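Long-range contact in serine acetyltransferase (Entamoeba histolytica, PDB 3Q1X), which probably transfers an acetyl group to the hydroxyl of L-serine, a step in cysteine biosynthesis: residues 92-106 with 130-142. Sequence-based numbering, arbitrary orientation.
Sequences ILEKLPSIKRTLKTD and FQAVIVYRIAHVL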
loop_
_atom_site.group_PDB
_atom_site.type_symbol
_atom_site.label_atom_id
_atom_site.label_comp_id
_atom_site.label_asym_id
_atom_site.label_seq_id
_atom_site.Cartn_x
_atom_site.Cartn_y
_atom_site.Cartn_z
ATOM N N ILE A 92 21.115 -0.182 19.414
ATOM C CA ILE A 92 20.759 -1.041 18.278
ATOM C C ILE A 92 21.823 -2.128 18.067
ATOM O O ILE A 92 21.515 -3.327 18.046
ATOM C CB ILE A 92 20.579 -0.240 16.957
ATOM C CG1 ILE A 92 19.366 0.683 17.038
ATOM C CG2 ILE A 92 20.391 -1.184 15.781
ATOM C CD1 ILE A 92 19.376 1.811 16.016
ATOM N N LEU A 93 23.076 -1.697 17.919
ATOM C CA LEU A 93 24.187 -2.629 17.738
ATOM C C LEU A 93 24.189 -3.728 18.804
ATOM O O LEU A 93 24.260 -4.921 18.469
ATOM C CB LEU A 93 25.528 -1.879 17.691
ATOM C CG LEU A 93 25.862 -1.169 16.373
ATOM C CD1 LEU A 93 26.961 -0.138 16.579
ATOM C CD2 LEU A 93 26.241 -2.164 15.271
ATOM N N GLU A 94 24.073 -3.322 20.069
ATOM C CA GLU A 94 23.966 -4.246 21.205
ATOM C C GLU A 94 22.921 -5.345 21.005
ATOM O O GLU A 94 23.193 -6.515 21.280
ATOM C CB GLU A 94 23.647 -3.470 22.480
ATOM C CG GLU A 94 23.736 -4.304 23.751
ATOM C CD GLU A 94 23.184 -3.587 24.975
ATOM O OE1 GLU A 94 22.996 -2.347 24.934
ATOM O OE2 GLU A 94 22.936 -4.268 25.992
ATOM N N LYS A 95 21.742 -4.955 20.513
ATOM C CA LYS A 95 20.609 -5.870 20.356
ATOM C C LYS A 95 20.603 -6.691 19.067
ATOM O O LYS A 95 19.770 -7.580 18.922
ATOM C CB LYS A 95 19.287 -5.088 20.445
ATOM C CG LYS A 95 18.961 -4.533 21.821
ATOM C CD LYS A 95 18.279 -5.566 22.712
ATOM C CE LYS A 95 18.138 -5.023 24.119
ATOM N NZ LYS A 95 19.446 -5.001 24.841
ATOM N N LEU A 96 21.503 -6.414 18.122
ATOM C CA LEU A 96 21.409 -7.084 16.806
ATOM C C LEU A 96 21.507 -8.617 16.847
ATOM O O LEU A 96 20.766 -9.298 16.116
ATOM C CB LEU A 96 22.385 -6.483 15.777
ATOM C CG LEU A 96 22.040 -5.057 15.346
ATOM C CD1 LEU A 96 23.112 -4.512 14.406
ATOM C CD2 LEU A 96 20.669 -4.983 14.680
ATOM N N PRO A 97 22.395 -9.172 17.692
ATOM C CA PRO A 97 22.388 -10.642 17.803
ATOM C C PRO A 97 21.062 -11.215 18.321
ATOM O O PRO A 97 20.571 -12.199 17.757
ATOM C CB PRO A 97 23.538 -10.930 18.778
ATOM C CG PRO A 97 24.460 -9.779 18.594
ATOM C CD PRO A 97 23.558 -8.585 18.386
ATOM N N SER A 98 20.473 -10.598 19.348
ATOM C CA SER A 98 19.208 -11.105 19.892
ATOM C C SER A 98 18.061 -10.952 18.888
ATOM O O SER A 98 17.216 -11.834 18.766
ATOM C CB SER A 98 18.855 -10.469 21.245
ATOM O OG SER A 98 18.614 -9.083 21.153
ATOM N N ILE A 99 18.046 -9.834 18.168
ATOM C CA ILE A 99 17.085 -9.628 17.085
ATOM C C ILE A 99 17.226 -10.706 16.003
ATOM O O ILE A 99 16.226 -11.248 15.532
ATOM C CB ILE A 99 17.193 -8.197 16.501
ATOM C CG1 ILE A 99 16.826 -7.178 17.589
ATOM C CG2 ILE A 99 16.317 -8.059 15.251
ATOM C CD1 ILE A 99 17.166 -5.742 17.260
ATOM N N LYS A 100 18.466 -11.019 15.621
ATOM C CA LYS A 100 18.728 -12.081 14.640
ATOM C C LYS A 100 18.080 -13.405 15.077
ATOM O O LYS A 100 17.403 -14.062 14.289
ATOM C CB LYS A 100 20.239 -12.264 14.427
ATOM C CG LYS A 100 20.628 -13.499 13.606
ATOM C CD LYS A 100 20.160 -13.387 12.154
ATOM C CE LYS A 100 20.239 -14.733 11.447
ATOM N NZ LYS A 100 21.530 -15.430 11.694
ATOM N N ARG A 101 18.288 -13.777 16.342
ATOM C CA ARG A 101 17.663 -14.978 16.910
ATOM C C ARG A 101 16.134 -14.894 16.845
ATOM O O ARG A 101 15.465 -15.849 16.438
ATOM C CB ARG A 101 18.156 -15.206 18.346
ATOM C CG ARG A 101 19.632 -15.596 18.408
ATOM C CD ARG A 101 20.134 -15.927 19.817
ATOM N NE ARG A 101 20.340 -14.746 20.658
ATOM C CZ ARG A 101 21.514 -14.144 20.871
ATOM N NH1 ARG A 101 22.634 -14.598 20.320
ATOM N NH2 ARG A 101 21.566 -13.079 21.655
ATOM N N THR A 102 15.583 -13.732 17.190
ATOM C CA THR A 102 14.136 -13.569 17.170
ATOM C C THR A 102 13.593 -13.658 15.745
ATOM O O THR A 102 12.537 -14.257 15.515
ATOM C CB THR A 102 13.701 -12.236 17.796
ATOM O OG1 THR A 102 14.216 -12.150 19.124
ATOM C CG2 THR A 102 12.184 -12.140 17.843
ATOM N N LEU A 103 14.310 -13.056 14.797
ATOM C CA LEU A 103 13.868 -13.062 13.398
ATOM C C LEU A 103 13.825 -14.485 12.840
ATOM O O LEU A 103 12.966 -14.808 12.016
ATOM C CB LEU A 103 14.750 -12.158 12.533
ATOM C CG LEU A 103 14.490 -10.652 12.656
ATOM C CD1 LEU A 103 15.529 -9.891 11.851
ATOM C CD2 LEU A 103 13.083 -10.267 12.196
ATOM N N LYS A 104 14.739 -15.338 13.304
ATOM C CA LYS A 104 14.695 -16.751 12.925
ATOM C C LYS A 104 13.384 -17.389 13.378
ATOM O O LYS A 104 12.759 -18.124 12.604
ATOM C CB LYS A 104 15.900 -17.516 13.485
ATOM C CG LYS A 104 17.175 -17.268 12.701
ATOM C CD LYS A 104 18.355 -17.989 13.335
ATOM C CE LYS A 104 18.341 -19.474 13.012
ATOM N NZ LYS A 104 19.368 -20.226 13.802
ATOM N N THR A 105 12.976 -17.112 14.617
ATOM C CA THR A 105 11.711 -17.654 15.144
ATOM C C THR A 105 10.497 -17.120 14.375
ATOM O O THR A 105 9.543 -17.866 14.112
ATOM C CB THR A 105 11.513 -17.403 16.666
ATOM O OG1 THR A 105 11.223 -16.020 16.913
ATOM C CG2 THR A 105 12.735 -17.843 17.485
ATOM N N ASP A 106 10.524 -15.838 14.010
ATOM C CA ASP A 106 9.469 -15.265 13.162
ATOM C C ASP A 106 9.340 -16.014 11.828
ATOM O O ASP A 106 8.229 -16.242 11.327
ATOM C CB ASP A 106 9.722 -13.773 12.907
ATOM C CG ASP A 106 9.831 -12.967 14.194
ATOM O OD1 ASP A 106 9.115 -13.266 15.177
ATOM O OD2 ASP A 106 10.642 -12.026 14.231
ATOM N N PHE A 130 7.193 -10.241 6.899
ATOM C CA PHE A 130 8.570 -10.449 7.360
ATOM C C PHE A 130 9.481 -9.237 7.119
ATOM O O PHE A 130 10.284 -8.888 7.981
ATOM C CB PHE A 130 9.178 -11.735 6.806
ATOM C CG PHE A 130 10.493 -12.076 7.442
ATOM C CD1 PHE A 130 10.552 -12.448 8.785
ATOM C CD2 PHE A 130 11.677 -11.970 6.719
ATOM C CE1 PHE A 130 11.771 -12.733 9.393
ATOM C CE2 PHE A 130 12.904 -12.269 7.316
ATOM C CZ PHE A 130 12.952 -12.640 8.651
ATOM N N GLN A 131 9.320 -8.574 5.974
ATOM C CA GLN A 131 10.068 -7.342 5.708
ATOM C C GLN A 131 9.767 -6.291 6.774
ATOM O O GLN A 131 10.663 -5.620 7.284
ATOM C CB GLN A 131 9.750 -6.790 4.316
ATOM C CG GLN A 131 9.798 -7.832 3.191
ATOM C CD GLN A 131 11.101 -8.617 3.171
ATOM O OE1 GLN A 131 12.187 -8.030 3.190
ATOM N NE2 GLN A 131 11.005 -9.944 3.139
ATOM N N ALA A 132 8.491 -6.196 7.136
ATOM C CA ALA A 132 8.025 -5.245 8.135
ATOM C C ALA A 132 8.644 -5.542 9.503
ATOM O O ALA A 132 9.143 -4.645 10.171
ATOM C CB ALA A 132 6.517 -5.306 8.229
ATOM N N VAL A 133 8.609 -6.811 9.906
ATOM C CA VAL A 133 9.110 -7.198 11.224
ATOM C C VAL A 133 10.616 -6.990 11.374
ATOM O O VAL A 133 11.059 -6.610 12.453
ATOM C CB VAL A 133 8.658 -8.634 11.662
ATOM C CG1 VAL A 133 7.142 -8.702 11.787
ATOM C CG2 VAL A 133 9.174 -9.693 10.743
ATOM N N ILE A 134 11.377 -7.212 10.294
ATOM C CA ILE A 134 12.816 -6.923 10.253
ATOM C C ILE A 134 13.103 -5.482 10.656
ATOM O O ILE A 134 13.956 -5.216 11.500
ATOM C CB ILE A 134 13.416 -7.154 8.845
ATOM C CG1 ILE A 134 13.476 -8.639 8.487
ATOM C CG2 ILE A 134 14.804 -6.554 8.738
ATOM C CD1 ILE A 134 13.949 -8.904 7.047
ATOM N N VAL A 135 12.389 -4.558 10.023
ATOM C CA VAL A 135 12.588 -3.147 10.280
ATOM C C VAL A 135 11.986 -2.790 11.642
ATOM O O VAL A 135 12.619 -2.093 12.427
ATOM C CB VAL A 135 12.046 -2.284 9.127
ATOM C CG1 VAL A 135 12.222 -0.819 9.427
ATOM C CG2 VAL A 135 12.737 -2.659 7.799
ATOM N N TYR A 136 10.794 -3.307 11.948
ATOM C CA TYR A 136 10.184 -3.058 13.255
ATOM C C TYR A 136 11.108 -3.388 14.441
ATOM O O TYR A 136 11.172 -2.634 15.421
ATOM C CB TYR A 136 8.857 -3.814 13.446
ATOM C CG TYR A 136 8.574 -4.029 14.921
ATOM C CD1 TYR A 136 8.071 -2.993 15.718
ATOM C CD2 TYR A 136 8.897 -5.242 15.541
ATOM C CE1 TYR A 136 7.869 -3.179 17.097
ATOM C CE2 TYR A 136 8.703 -5.430 16.912
ATOM C CZ TYR A 136 8.192 -4.398 17.678
ATOM O OH TYR A 136 8.007 -4.591 19.032
ATOM N N ARG A 137 11.814 -4.512 14.357
ATOM C CA ARG A 137 12.589 -4.953 15.508
ATOM C C ARG A 137 13.738 -3.991 15.800
ATOM O O ARG A 137 14.125 -3.792 16.963
ATOM C CB ARG A 137 13.036 -6.409 15.347
ATOM C CG ARG A 137 11.835 -7.367 15.413
ATOM C CD ARG A 137 12.196 -8.756 15.926
ATOM N NE ARG A 137 11.054 -9.673 15.842
ATOM C CZ ARG A 137 10.071 -9.730 16.739
ATOM N NH1 ARG A 137 10.087 -8.933 17.811
ATOM N NH2 ARG A 137 9.082 -10.594 16.573
ATOM N N ILE A 138 14.246 -3.355 14.747
ATOM C CA ILE A 138 15.266 -2.324 14.923
ATOM C C ILE A 138 14.644 -0.993 15.364
ATOM O O ILE A 138 15.117 -0.387 16.327
ATOM C CB ILE A 138 16.182 -2.197 13.683
ATOM C CG1 ILE A 138 17.238 -3.322 13.690
ATOM C CG2 ILE A 138 16.859 -0.829 13.637
ATOM C CD1 ILE A 138 16.722 -4.702 13.304
ATOM N N ALA A 139 13.571 -0.565 14.691
ATOM C CA ALA A 139 12.843 0.655 15.073
ATOM C C ALA A 139 12.429 0.667 16.552
ATOM O O ALA A 139 12.480 1.713 17.222
ATOM C CB ALA A 139 11.635 0.860 14.175
ATOM N N HIS A 140 12.022 -0.491 17.066
ATOM C CA HIS A 140 11.659 -0.619 18.476
ATOM C C HIS A 140 12.818 -0.337 19.441
ATOM O O HIS A 140 12.599 0.249 20.508
ATOM C CB HIS A 140 11.022 -1.983 18.771
ATOM C CG HIS A 140 10.499 -2.107 20.168
ATOM N ND1 HIS A 140 9.480 -1.318 20.655
ATOM C CD2 HIS A 140 10.872 -2.914 21.190
ATOM C CE1 HIS A 140 9.245 -1.636 21.915
ATOM N NE2 HIS A 140 10.068 -2.609 22.261
ATOM N N VAL A 141 14.043 -0.723 19.069
ATOM C CA VAL A 141 15.220 -0.425 19.918
ATOM C C VAL A 141 15.445 1.091 20.035
ATOM O O VAL A 141 15.756 1.602 21.114
ATOM C CB VAL A 141 16.500 -1.168 19.454
ATOM C CG1 VAL A 141 17.663 -0.872 20.388
ATOM C CG2 VAL A 141 16.258 -2.663 19.425
ATOM N N LEU A 142 15.270 1.799 18.919
ATOM C CA LEU A 142 15.262 3.258 18.922
ATOM C C LEU A 142 14.204 3.818 19.866
ATOM O O LEU A 142 14.500 4.709 20.672
ATOM C CB LEU A 142 15.067 3.811 17.511
ATOM C CG LEU A 142 16.294 3.804 16.602
ATOM C CD1 LEU A 142 15.921 4.331 15.237
ATOM C CD2 LEU A 142 17.408 4.647 17.205
#
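Ile99 and Leu103 of segment 92-106 pack against Ile134, Arg137 and Ile138 of segment 130-142; the segments, parts of helices 82-113 and 128-144, run roughly antiparallel (143°), their axes 9.8 Å apart at closest. From opposite Ile99, Arg137 reaches toward the Asp106 end, its chain extended from CG to NE, a knob among Ile99, Thr102, Leu103 and Asp106. It grips the Asp106 carboxylate side-on: NE gives a hydrogen bond to the syn lone pair of OD2 (2.9 Å), which lies in the guanidinium plane, while NH2 bonds OD1 (3.0 Å), tilted 22° out of it. Thr102 CG2 sits over the centre of one guanidinium face, 3.3 Å above it. Both helices belong to the helical N-terminal part of the chain, which leads into the left-handed beta-helix, and this buried salt bridge lies where the two meet: Arg137 NH1 donates to Ile172 O and NH2 also to Lys173 O, and Asp106 OD1 is hydrogen-bonded to Phe176 N. Leu103 is the reciprocal knob among Phe130, Val133, Ile134 and Arg137, its CD2 near Ile134 CA and Phe130 CE1. Farther along, the side chains that meet are mostly aliphatic. Val141 CG1 packs against Ile92 CG1 and N, its CG2 against Ile99 CD1, and Ile92 CD1 meets Leu142 CD2 at 3.7 Å.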